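Local coordinates for putative restriction endonuclease domain-containing protein (Anabaena variabilis, PDB 3OT2) that is uncharacterised but is probably a nuclease of the PD-(D/E)XK clan, related to restriction endonucleases, at residues Ser83-Ser88 with Ala105-Ile110; Thr134-Leu139 with Val147-Pro152; Ile110-Pro115 with Ile140-Gln145. One frame throughout, in Å; residues are numbered along the deposited sequence. Where two conformers were deposited one is given.

In the fold
The three contacts join neighbouring strands of one mixed sheet, the core of the nuclease-like fold. Contact 1 pairs 82-86 with 108-112, contact 3 pairs 108-112 with 136-141, and contact 2 pairs 136-141 with 146-150. Ile110 belongs to both contact 1 and contact 3, whose centres lie about 19 Å apart. Contacts 1 and 2, about 12 Å apart between centres, meet where Pro106 O lies 2.7 Å from Thr134 OG1; contacts 2 and 3, about 14 Å apart, meet where Trp138 O lies 2.9 Å from Glu111 N. The 1,4-butanediol pocket, which includes Phe15, Glu20 and Arg70, uses residues outside all three contacts.

Contact 1: residues Ser83-Ser88 with Ala105-Ile110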
loop_
_atom_site.group_PDB
_atom_site.type_symbol
_atom_site.label_atom_id
_atom_site.label_comp_id
_atom_site.label_asym_id
_atom_site.label_seq_id
_atom_site.Cartn_x
_atom_site.Cartn_y
_atom_site.Cartn_z
ATOM N N SER A 83 -4.367 3.430 -18.212
ATOM C CA SER A 83 -4.976 4.722 -17.909
ATOM C C SER A 83 -6.342 4.779 -18.561
ATOM O O SER A 83 -6.462 4.500 -19.753
ATOM C CB SER A 83 -4.100 5.842 -18.463
ATOM O OG SER A 83 -3.018 6.014 -17.579
ATOM N N VAL A 84 -7.364 5.145 -17.797
ATOM C CA VAL A 84 -8.725 5.241 -18.328
ATOM C C VAL A 84 -9.181 6.699 -18.204
ATOM O O VAL A 84 -9.099 7.298 -17.127
ATOM C CB VAL A 84 -9.728 4.243 -17.668
ATOM C CG1 VAL A 84 -11.029 4.179 -18.461
ATOM C CG2 VAL A 84 -9.129 2.838 -17.539
ATOM N N PHE A 85 -9.620 7.279 -19.330
ATOM C CA PHE A 85 -10.094 8.676 -19.362
ATOM C C PHE A 85 -11.506 8.737 -19.859
ATOM O O PHE A 85 -11.797 8.121 -20.881
ATOM C CB PHE A 85 -9.212 9.522 -20.319
ATOM C CG PHE A 85 -7.821 9.819 -19.821
ATOM C CD1 PHE A 85 -6.785 8.925 -20.036
ATOM C CD2 PHE A 85 -7.541 11.011 -19.163
ATOM C CE1 PHE A 85 -5.503 9.200 -19.573
ATOM C CE2 PHE A 85 -6.247 11.296 -18.721
ATOM C CZ PHE A 85 -5.239 10.388 -18.928
ATOM N N ILE A 86 -12.375 9.525 -19.189
ATOM C CA ILE A 86 -13.751 9.751 -19.640
ATOM C C ILE A 86 -13.627 10.559 -20.950
ATOM O O ILE A 86 -12.598 11.237 -21.154
ATOM C CB ILE A 86 -14.673 10.403 -18.569
ATOM C CG1 ILE A 86 -14.275 11.882 -18.268
ATOM C CG2 ILE A 86 -14.717 9.515 -17.299
ATOM C CD1 ILE A 86 -15.208 12.656 -17.288
ATOM N N TRP A 87 -14.629 10.438 -21.851
ATOM C CA TRP A 87 -14.549 11.016 -23.184
ATOM C C TRP A 87 -14.245 12.501 -23.186
ATOM O O TRP A 87 -13.367 12.906 -23.941
ATOM C CB TRP A 87 -15.826 10.752 -23.986
ATOM C CG TRP A 87 -15.541 10.425 -25.425
ATOM C CD1 TRP A 87 -15.639 11.273 -26.491
ATOM C CD2 TRP A 87 -15.047 9.176 -25.945
ATOM N NE1 TRP A 87 -15.252 10.624 -27.642
ATOM C CE2 TRP A 87 -14.891 9.334 -27.335
ATOM C CE3 TRP A 87 -14.697 7.945 -25.367
ATOM C CZ2 TRP A 87 -14.435 8.291 -28.164
ATOM C CZ3 TRP A 87 -14.264 6.914 -26.190
ATOM C CH2 TRP A 87 -14.157 7.086 -27.574
ATOM N N SER A 88 -14.925 13.305 -22.331
ATOM C CA SER A 88 -14.749 14.770 -22.262
ATOM C C SER A 88 -13.327 15.194 -21.847
ATOM O O SER A 88 -12.939 16.327 -22.106
ATOM C CB SER A 88 -15.759 15.380 -21.294
ATOM O OG SER A 88 -15.562 14.909 -19.968
ATOM N N ALA A 105 -4.214 13.883 -15.187
ATOM C CA ALA A 105 -4.299 12.619 -14.476
ATOM C C ALA A 105 -5.409 11.741 -15.085
ATOM O O ALA A 105 -6.442 12.292 -15.480
ATOM C CB ALA A 105 -4.559 12.869 -12.996
ATOM N N PRO A 106 -5.251 10.392 -15.144
ATOM C CA PRO A 106 -6.361 9.551 -15.659
ATOM C C PRO A 106 -7.581 9.618 -14.748
ATOM O O PRO A 106 -7.444 9.943 -13.577
ATOM C CB PRO A 106 -5.782 8.123 -15.661
ATOM C CG PRO A 106 -4.316 8.267 -15.381
ATOM C CD PRO A 106 -4.119 9.572 -14.671
ATOM N N ASP A 107 -8.767 9.272 -15.250
ATOM C CA ASP A 107 -9.939 9.188 -14.374
ATOM C C ASP A 107 -9.833 7.929 -13.527
ATOM O O ASP A 107 -10.288 7.883 -12.389
ATOM C CB ASP A 107 -11.224 9.170 -15.220
ATOM C CG ASP A 107 -11.514 10.541 -15.750
ATOM O OD1 ASP A 107 -12.037 11.372 -14.971
ATOM O OD2 ASP A 107 -11.092 10.835 -16.900
ATOM N N TRP A 108 -9.192 6.910 -14.081
ATOM C CA TRP A 108 -9.015 5.621 -13.436
ATOM C C TRP A 108 -7.638 5.068 -13.815
ATOM O O TRP A 108 -7.341 4.909 -15.006
ATOM C CB TRP A 108 -10.170 4.688 -13.862
ATOM C CG TRP A 108 -10.168 3.280 -13.321
ATOM C CD1 TRP A 108 -9.507 2.801 -12.219
ATOM C CD2 TRP A 108 -10.983 2.202 -13.807
ATOM N NE1 TRP A 108 -9.806 1.465 -12.038
ATOM C CE2 TRP A 108 -10.733 1.083 -12.987
ATOM C CE3 TRP A 108 -11.892 2.068 -14.888
ATOM C CZ2 TRP A 108 -11.356 -0.158 -13.211
ATOM C CZ3 TRP A 108 -12.518 0.840 -15.095
ATOM C CH2 TRP A 108 -12.234 -0.256 -14.281
ATOM N N THR A 109 -6.779 4.845 -12.803
ATOM C CA THR A 109 -5.439 4.311 -13.042
ATOM C C THR A 109 -5.388 2.864 -12.561
ATOM O O THR A 109 -5.888 2.555 -11.486
ATOM C CB THR A 109 -4.317 5.194 -12.427
ATOM O OG1 THR A 109 -3.054 4.629 -12.774
ATOM C CG2 THR A 109 -4.367 5.282 -10.891
ATOM N N ILE A 110 -4.798 1.980 -13.364
ATOM C CA ILE A 110 -4.654 0.573 -12.986
ATOM C C ILE A 110 -3.187 0.195 -13.088
ATOM O O ILE A 110 -2.575 0.369 -14.136
ATOM C CB ILE A 110 -5.555 -0.372 -13.817
ATOM C CG1 ILE A 110 -7.051 0.009 -13.667
ATOM C CG2 ILE A 110 -5.305 -1.837 -13.441
ATOM C CD1 ILE A 110 -7.888 -0.429 -14.770
#
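Val84 faces both Asp107 and Trp108, a classic beta bulge at the start of strand 108-110, which runs antiparallel to strand 83-86. Val84 O receives two N-H groups, from Trp108 N at 3.1 Å and, more weakly because the bond is strongly bent, from Asp107 N at 2.7 Å. Val84 N gives the return bond to Trp108 O.

The bulge sends the Asp107 side chain toward the facing strand. Its CB lies 3.4 Å from Val84 O. CG, anti to the carbonyl carbon (chi1 -75°), carries the carboxylate onward to Ile86, whose CG2 methyl is 3.7 Å from Asp107 CG. At the tip of the side chain the two oxygens part: OD2 takes the nearly straight bond from Ile86 N (2.9 Å, 168°), which arrives 52° out of the carboxylate plane, and also makes a salt bridge with Arg89; OD1 accepts a hydrogen bond from Gln135 NE2. This buried carboxylate is therefore gripped through both oxygens, which would fix its rotation.

On the face bearing Ser83, Pro106 touches two residues of the facing strand, Ser83 and Phe85. Its CA sits over the Phe85 ring, 3.8 Å from the centroid in a CH-pi contact, while its CG touches Ser83 OG at 3.4 Å; Cys71 of strand 71-73 also packs against this group. On the other face Val84 runs alongside Trp108, with Val84 CG2 3.9 Å from Trp108 CE3.

Contact 2: residues Thr134-Leu139 with Val147-Pro152; sequences TQMGWL and VFVYRP
Gly137 and Tyr150, then Leu139 and Phe148, form the hydrogen-bonded pairs of this antiparallel beta hairpin. Four backbone bonds hold them, all of them nearly straight: Gly137 N reaches Tyr150 O at 2.8 Å, Leu139 N reaches Phe148 O at 2.9 Å, and the return bonds run from Tyr150 N and Phe148 N. CA-H...O contacts fill in between, among them Trp138 CA to Phe148 O at 3.4 Å.

The apolar contacts fall on two faces. On one, the Trp138 indole is met twice: Val147 CG1 lies over a face of its five-membered ring, 4.2 Å from the centroid, and Val149 CG2 touches CD1 at 3.9 Å. Val149 turns its other methyl, CG1, anti to the backbone N (chi1 169°), which sets it 4.0 Å from the terminal CE of Met136 (present as selenomethionine). A glycine in place of Val149 would take away both methyls, open a gap beside Trp138 CD1 and probably leave the flexible Met136 end freer to turn. On the other face Leu139 CB comes to the edge of the Tyr150 ring, 3.9 Å from CE1.

One contact pairs an apolar group with a charged one: Met136 CE lies over a face of the Arg151 guanidinium, whose NH1 makes a salt bridge with Glu157. Arg151 was modelled in two conformers, and this stacking, true of one, is less certain.

Strand 108-112 flanks 136-139 on its far side, and Trp108 meets Trp138 edge-to-face. Helix 119-131 packs on Tyr150 and Leu139, helix 179-183 on Val147, and Phe148 touches Thr120 of the second subunit.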
loop_
_atom_site.group_PDB
_atom_site.type_symbol
_atom_site.label_atom_id
_atom_site.label_comp_id
_atom_site.label_asym_id
_atom_site.label_seq_id
_atom_site.Cartn_x
_atom_site.Cartn_y
_atom_site.Cartn_z
ATOM N N THR A 134 -7.680 12.051 -10.097
ATOM C CA THR A 134 -8.073 10.687 -10.470
ATOM C C THR A 134 -9.231 10.240 -9.566
ATOM O O THR A 134 -9.220 10.500 -8.364
ATOM C CB THR A 134 -6.865 9.762 -10.420
ATOM O OG1 THR A 134 -5.925 10.221 -11.398
ATOM C CG2 THR A 134 -7.209 8.297 -10.695
ATOM N N GLN A 135 -10.253 9.606 -10.165
ATOM C CA GLN A 135 -11.416 9.136 -9.418
ATOM C C GLN A 135 -11.092 7.862 -8.682
ATOM O O GLN A 135 -11.595 7.657 -7.587
ATOM C CB GLN A 135 -12.628 8.879 -10.342
ATOM C CG GLN A 135 -12.996 10.032 -11.283
ATOM C CD GLN A 135 -14.189 9.686 -12.154
ATOM O OE1 GLN A 135 -15.091 8.917 -11.769
ATOM N NE2 GLN A 135 -14.250 10.296 -13.347
HETATM N N MSE A 136 -10.325 6.963 -9.302
HETATM C CA MSE A 136 -10.028 5.673 -8.680
HETATM C C MSE A 136 -8.691 5.125 -9.125
HETATM O O MSE A 136 -8.298 5.269 -10.282
HETATM C CB MSE A 136 -11.138 4.636 -9.021
HETATM C CG MSE A 136 -10.913 3.268 -8.330
HETATM SE SE MSE A 136 -12.342 2.010 -8.688
HETATM C CE MSE A 136 -13.704 2.730 -7.494
ATOM N N GLY A 137 -8.033 4.446 -8.197
ATOM C CA GLY A 137 -6.818 3.701 -8.466
ATOM C C GLY A 137 -7.034 2.243 -8.128
ATOM O O GLY A 137 -7.716 1.924 -7.151
ATOM N N TRP A 138 -6.508 1.348 -8.970
ATOM C CA TRP A 138 -6.461 -0.087 -8.725
ATOM C C TRP A 138 -5.023 -0.534 -8.642
ATOM O O TRP A 138 -4.244 -0.245 -9.553
ATOM C CB TRP A 138 -7.121 -0.897 -9.871
ATOM C CG TRP A 138 -8.606 -1.138 -9.805
ATOM C CD1 TRP A 138 -9.526 -0.518 -9.013
ATOM C CD2 TRP A 138 -9.335 -2.020 -10.659
ATOM N NE1 TRP A 138 -10.782 -1.017 -9.269
ATOM C CE2 TRP A 138 -10.690 -1.954 -10.272
ATOM C CE3 TRP A 138 -8.958 -2.916 -11.680
ATOM C CZ2 TRP A 138 -11.680 -2.748 -10.873
ATOM C CZ3 TRP A 138 -9.933 -3.707 -12.270
ATOM C CH2 TRP A 138 -11.279 -3.616 -11.869
ATOM N N LEU A 139 -4.673 -1.255 -7.580
ATOM C CA LEU A 139 -3.361 -1.880 -7.467
ATOM C C LEU A 139 -3.629 -3.376 -7.457
ATOM O O LEU A 139 -4.174 -3.905 -6.484
ATOM C CB LEU A 139 -2.539 -1.410 -6.243
ATOM C CG LEU A 139 -1.204 -2.157 -6.011
ATOM C CD1 LEU A 139 -0.350 -2.192 -7.259
ATOM C CD2 LEU A 139 -0.434 -1.546 -4.875
ATOM N N VAL A 147 -6.724 -7.109 -5.064
ATOM C CA VAL A 147 -6.830 -5.781 -5.648
ATOM C C VAL A 147 -7.007 -4.772 -4.510
ATOM O O VAL A 147 -7.917 -4.919 -3.688
ATOM C CB VAL A 147 -7.924 -5.614 -6.739
ATOM C CG1 VAL A 147 -7.862 -4.205 -7.332
ATOM C CG2 VAL A 147 -7.761 -6.665 -7.848
ATOM N N PHE A 148 -6.141 -3.746 -4.474
ATOM C CA PHE A 148 -6.317 -2.615 -3.565
ATOM C C PHE A 148 -7.018 -1.540 -4.348
ATOM O O PHE A 148 -6.614 -1.248 -5.484
ATOM C CB PHE A 148 -4.991 -2.089 -3.001
ATOM C CG PHE A 148 -4.267 -3.017 -2.058
ATOM C CD1 PHE A 148 -4.749 -3.248 -0.779
ATOM C CD2 PHE A 148 -3.099 -3.658 -2.451
ATOM C CE1 PHE A 148 -4.058 -4.088 0.110
ATOM C CE2 PHE A 148 -2.393 -4.477 -1.549
ATOM C CZ PHE A 148 -2.883 -4.681 -0.278
ATOM N N VAL A 149 -8.079 -0.981 -3.780
ATOM C CA VAL A 149 -8.878 0.076 -4.411
ATOM C C VAL A 149 -8.629 1.387 -3.662
ATOM O O VAL A 149 -8.833 1.468 -2.445
ATOM C CB VAL A 149 -10.379 -0.304 -4.473
ATOM C CG1 VAL A 149 -11.236 0.902 -4.883
ATOM C CG2 VAL A 149 -10.605 -1.470 -5.437
ATOM N N TYR A 150 -8.224 2.415 -4.411
ATOM C CA TYR A 150 -7.911 3.741 -3.908
ATOM C C TYR A 150 -8.911 4.787 -4.425
ATOM O O TYR A 150 -9.077 4.906 -5.626
ATOM C CB TYR A 150 -6.500 4.125 -4.381
ATOM C CG TYR A 150 -5.392 3.296 -3.777
ATOM C CD1 TYR A 150 -5.015 2.078 -4.339
ATOM C CD2 TYR A 150 -4.699 3.741 -2.657
ATOM C CE1 TYR A 150 -3.977 1.323 -3.794
ATOM C CE2 TYR A 150 -3.663 2.989 -2.101
ATOM C CZ TYR A 150 -3.316 1.777 -2.665
ATOM O OH TYR A 150 -2.299 1.053 -2.098
ATOM N N ARG A 151 -9.557 5.530 -3.508
ATOM C CA ARG A 151 -10.495 6.609 -3.823
ATOM C C ARG A 151 -10.043 7.864 -3.087
ATOM O O ARG A 151 -9.440 7.733 -2.006
ATOM C CB ARG A 151 -11.930 6.240 -3.428
ATOM C CG ARG A 151 -12.557 5.111 -4.234
ATOM C CD ARG A 151 -13.879 4.813 -3.587
ATOM N NE ARG A 151 -14.796 4.067 -4.424
ATOM C CZ ARG A 151 -15.270 2.852 -4.147
ATOM N NH1 ARG A 151 -14.847 2.193 -3.071
ATOM N NH2 ARG A 151 -16.169 2.287 -4.942
ATOM N N PRO A 152 -10.263 9.086 -3.628
ATOM C CA PRO A 152 -9.789 10.281 -2.911
ATOM C C PRO A 152 -10.377 10.397 -1.512
ATOM O O PRO A 152 -11.568 10.166 -1.315
ATOM C CB PRO A 152 -10.263 11.443 -3.799
ATOM C CG PRO A 152 -10.471 10.858 -5.114
ATOM C CD PRO A 152 -10.953 9.477 -4.886
#

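Contact 3: residues Ile110-Pro115 with Ile140-Gln145; sequences IEILSP and IDPDEQ. With ACT (acetate ion), chain C; EDO (1,2-ethanediol), chain L.
Ile140 bridges strand 110-112 in parallel register, its N giving to Glu111 O (2.8 Å, 173°) and its O accepting from Leu113 N at 2.9 Å; the two strands belong to a beta-alpha-beta unit connected through helix 119-131. Beside this pairing the Ile140 side chain runs alongside Ile112, and its CD1 touches both Ile110 CG2 (3.6 Å) and Ile112 CG1 (3.9 Å). Further on, Ile112 CG2 meets Pro142 CG at 3.7 Å, the two side chains nearly perpendicular, and helix 40-57 covers both. Leu113 CD1 rests against the Asp141 carboxylate. With CG anti to the backbone N (chi1 -179°), Asp141 folds OD1 over the turn that follows, where Glu144 N hydrogen-bonds to it at 3.1 Å from above the carboxylate plane, an Asx motif; OD2 bonds to Thr120 OG1 of the second subunit. An acetate, probably from the crystallisation liquor, accepts a hydrogen bond from Asp143 N through its O at 2.9 Å, while its OXT lies 2.7 Å from Asp141 OD1. Two carboxylate oxygens so close suggest that one acid group probably carries a proton, at least while acetate is bound.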
loop_
_atom_site.group_PDB
_atom_site.type_symbol
_atom_site.label_atom_id
_atom_site.label_comp_id
_atom_site.label_asym_id
_atom_site.label_seq_id
_atom_site.Cartn_x
_atom_site.Cartn_y
_atom_site.Cartn_z
ATOM N N ILE A 110 -4.798 1.980 -13.364
ATOM C CA ILE A 110 -4.654 0.573 -12.986
ATOM C C ILE A 110 -3.187 0.195 -13.088
ATOM O O ILE A 110 -2.575 0.369 -14.136
ATOM C CB ILE A 110 -5.555 -0.372 -13.817
ATOM C CG1 ILE A 110 -7.051 0.009 -13.667
ATOM C CG2 ILE A 110 -5.305 -1.837 -13.441
ATOM C CD1 ILE A 110 -7.888 -0.429 -14.770
ATOM N N GLU A 111 -2.628 -0.294 -11.969
ATOM C CA GLU A 111 -1.251 -0.742 -11.875
ATOM C C GLU A 111 -1.248 -2.203 -11.538
ATOM O O GLU A 111 -1.998 -2.640 -10.666
ATOM C CB GLU A 111 -0.471 0.059 -10.820
ATOM C CG GLU A 111 -0.408 1.554 -11.117
ATOM C CD GLU A 111 0.587 1.991 -12.183
ATOM O OE1 GLU A 111 1.079 1.142 -12.966
ATOM O OE2 GLU A 111 0.857 3.205 -12.251
ATOM N N ILE A 112 -0.431 -2.962 -12.236
ATOM C CA ILE A 112 -0.344 -4.399 -11.993
ATOM C C ILE A 112 1.074 -4.714 -11.575
ATOM O O ILE A 112 2.012 -4.406 -12.312
ATOM C CB ILE A 112 -0.788 -5.214 -13.244
ATOM C CG1 ILE A 112 -2.207 -4.810 -13.697
ATOM C CG2 ILE A 112 -0.719 -6.722 -12.983
ATOM C CD1 ILE A 112 -2.340 -4.758 -15.234
ATOM N N LEU A 113 1.231 -5.327 -10.392
ATOM C CA LEU A 113 2.556 -5.720 -9.910
ATOM C C LEU A 113 3.153 -6.837 -10.738
ATOM O O LEU A 113 2.443 -7.673 -11.300
ATOM C CB LEU A 113 2.510 -6.162 -8.438
ATOM C CG LEU A 113 2.069 -5.111 -7.411
ATOM C CD1 LEU A 113 2.070 -5.727 -6.035
ATOM C CD2 LEU A 113 2.975 -3.863 -7.468
ATOM N N SER A 114 4.478 -6.822 -10.818
ATOM C CA SER A 114 5.292 -7.845 -11.477
ATOM C C SER A 114 6.518 -8.029 -10.573
ATOM O O SER A 114 6.749 -7.158 -9.727
ATOM C CB SER A 114 5.618 -7.473 -12.924
ATOM O OG SER A 114 6.239 -6.213 -13.062
ATOM N N PRO A 115 7.240 -9.175 -10.611
ATOM C CA PRO A 115 8.346 -9.386 -9.650
ATOM C C PRO A 115 9.345 -8.227 -9.450
ATOM O O PRO A 115 9.782 -8.020 -8.316
ATOM C CB PRO A 115 9.078 -10.595 -10.231
ATOM C CG PRO A 115 8.028 -11.358 -10.956
ATOM C CD PRO A 115 7.060 -10.351 -11.492
ATOM N N ILE A 140 -3.334 -4.032 -8.576
ATOM C CA ILE A 140 -3.555 -5.471 -8.763
ATOM C C ILE A 140 -2.279 -6.216 -8.393
ATOM O O ILE A 140 -1.203 -5.896 -8.900
ATOM C CB ILE A 140 -4.004 -5.815 -10.224
ATOM C CG1 ILE A 140 -5.328 -5.110 -10.589
ATOM C CG2 ILE A 140 -4.075 -7.369 -10.438
ATOM C CD1 ILE A 140 -5.705 -5.163 -12.080
ATOM N N ASP A 141 -2.401 -7.196 -7.499
ATOM C CA ASP A 141 -1.282 -8.033 -7.073
ATOM C C ASP A 141 -1.555 -9.467 -7.556
ATOM O O ASP A 141 -2.266 -10.202 -6.867
ATOM C CB ASP A 141 -1.095 -7.974 -5.545
ATOM C CG ASP A 141 0.075 -8.807 -5.039
ATOM O OD1 ASP A 141 0.532 -9.714 -5.772
ATOM O OD2 ASP A 141 0.572 -8.514 -3.952
ATOM N N PRO A 142 -1.031 -9.876 -8.731
ATOM C CA PRO A 142 -1.341 -11.232 -9.250
ATOM C C PRO A 142 -0.957 -12.346 -8.289
ATOM O O PRO A 142 -1.785 -13.224 -8.053
ATOM C CB PRO A 142 -0.538 -11.314 -10.555
ATOM C CG PRO A 142 -0.461 -9.872 -11.001
ATOM C CD PRO A 142 -0.233 -9.109 -9.705
ATOM N N ASP A 143 0.239 -12.266 -7.666
ATOM C CA ASP A 143 0.702 -13.291 -6.747
ATOM C C ASP A 143 -0.229 -13.492 -5.564
ATOM O O ASP A 143 -0.444 -14.629 -5.160
ATOM C CB ASP A 143 2.126 -12.992 -6.237
ATOM C CG ASP A 143 3.249 -13.183 -7.255
ATOM O OD1 ASP A 143 2.999 -13.792 -8.325
ATOM O OD2 ASP A 143 4.367 -12.701 -6.992
ATOM N N GLU A 144 -0.766 -12.410 -5.002
ATOM C CA GLU A 144 -1.652 -12.511 -3.852
ATOM C C GLU A 144 -3.111 -12.541 -4.271
ATOM O O GLU A 144 -3.971 -12.551 -3.394
ATOM C CB GLU A 144 -1.410 -11.338 -2.882
ATOM C CG GLU A 144 -0.002 -11.300 -2.309
ATOM C CD GLU A 144 0.216 -11.969 -0.969
ATOM O OE1 GLU A 144 -0.750 -12.538 -0.413
ATOM O OE2 GLU A 144 1.360 -11.902 -0.466
ATOM N N GLN A 145 -3.405 -12.495 -5.594
ATOM C CA GLN A 145 -4.782 -12.462 -6.150
ATOM C C GLN A 145 -5.617 -11.439 -5.362
ATOM O O GLN A 145 -6.700 -11.719 -4.847
ATOM C CB GLN A 145 -5.423 -13.861 -6.149
ATOM C CG GLN A 145 -4.683 -14.832 -7.079
ATOM C CD GLN A 145 -5.252 -16.227 -7.067
ATOM O OE1 GLN A 145 -6.462 -16.437 -7.082
ATOM N NE2 GLN A 145 -4.385 -17.210 -7.106
HETATM C C ACT C . 3.285 -9.875 -7.586
HETATM O O ACT C . 2.318 -10.350 -8.158
HETATM O OXT ACT C . 3.216 -9.600 -6.343
HETATM C CH3 ACT C . 4.570 -9.718 -8.361
HETATM C C1 EDO L . -2.935 -13.295 2.519
HETATM O O1 EDO L . -4.039 -13.486 3.416
HETATM C C2 EDO L . -2.304 -11.933 2.772
HETATM O O2 EDO L . -2.108 -11.274 1.507
#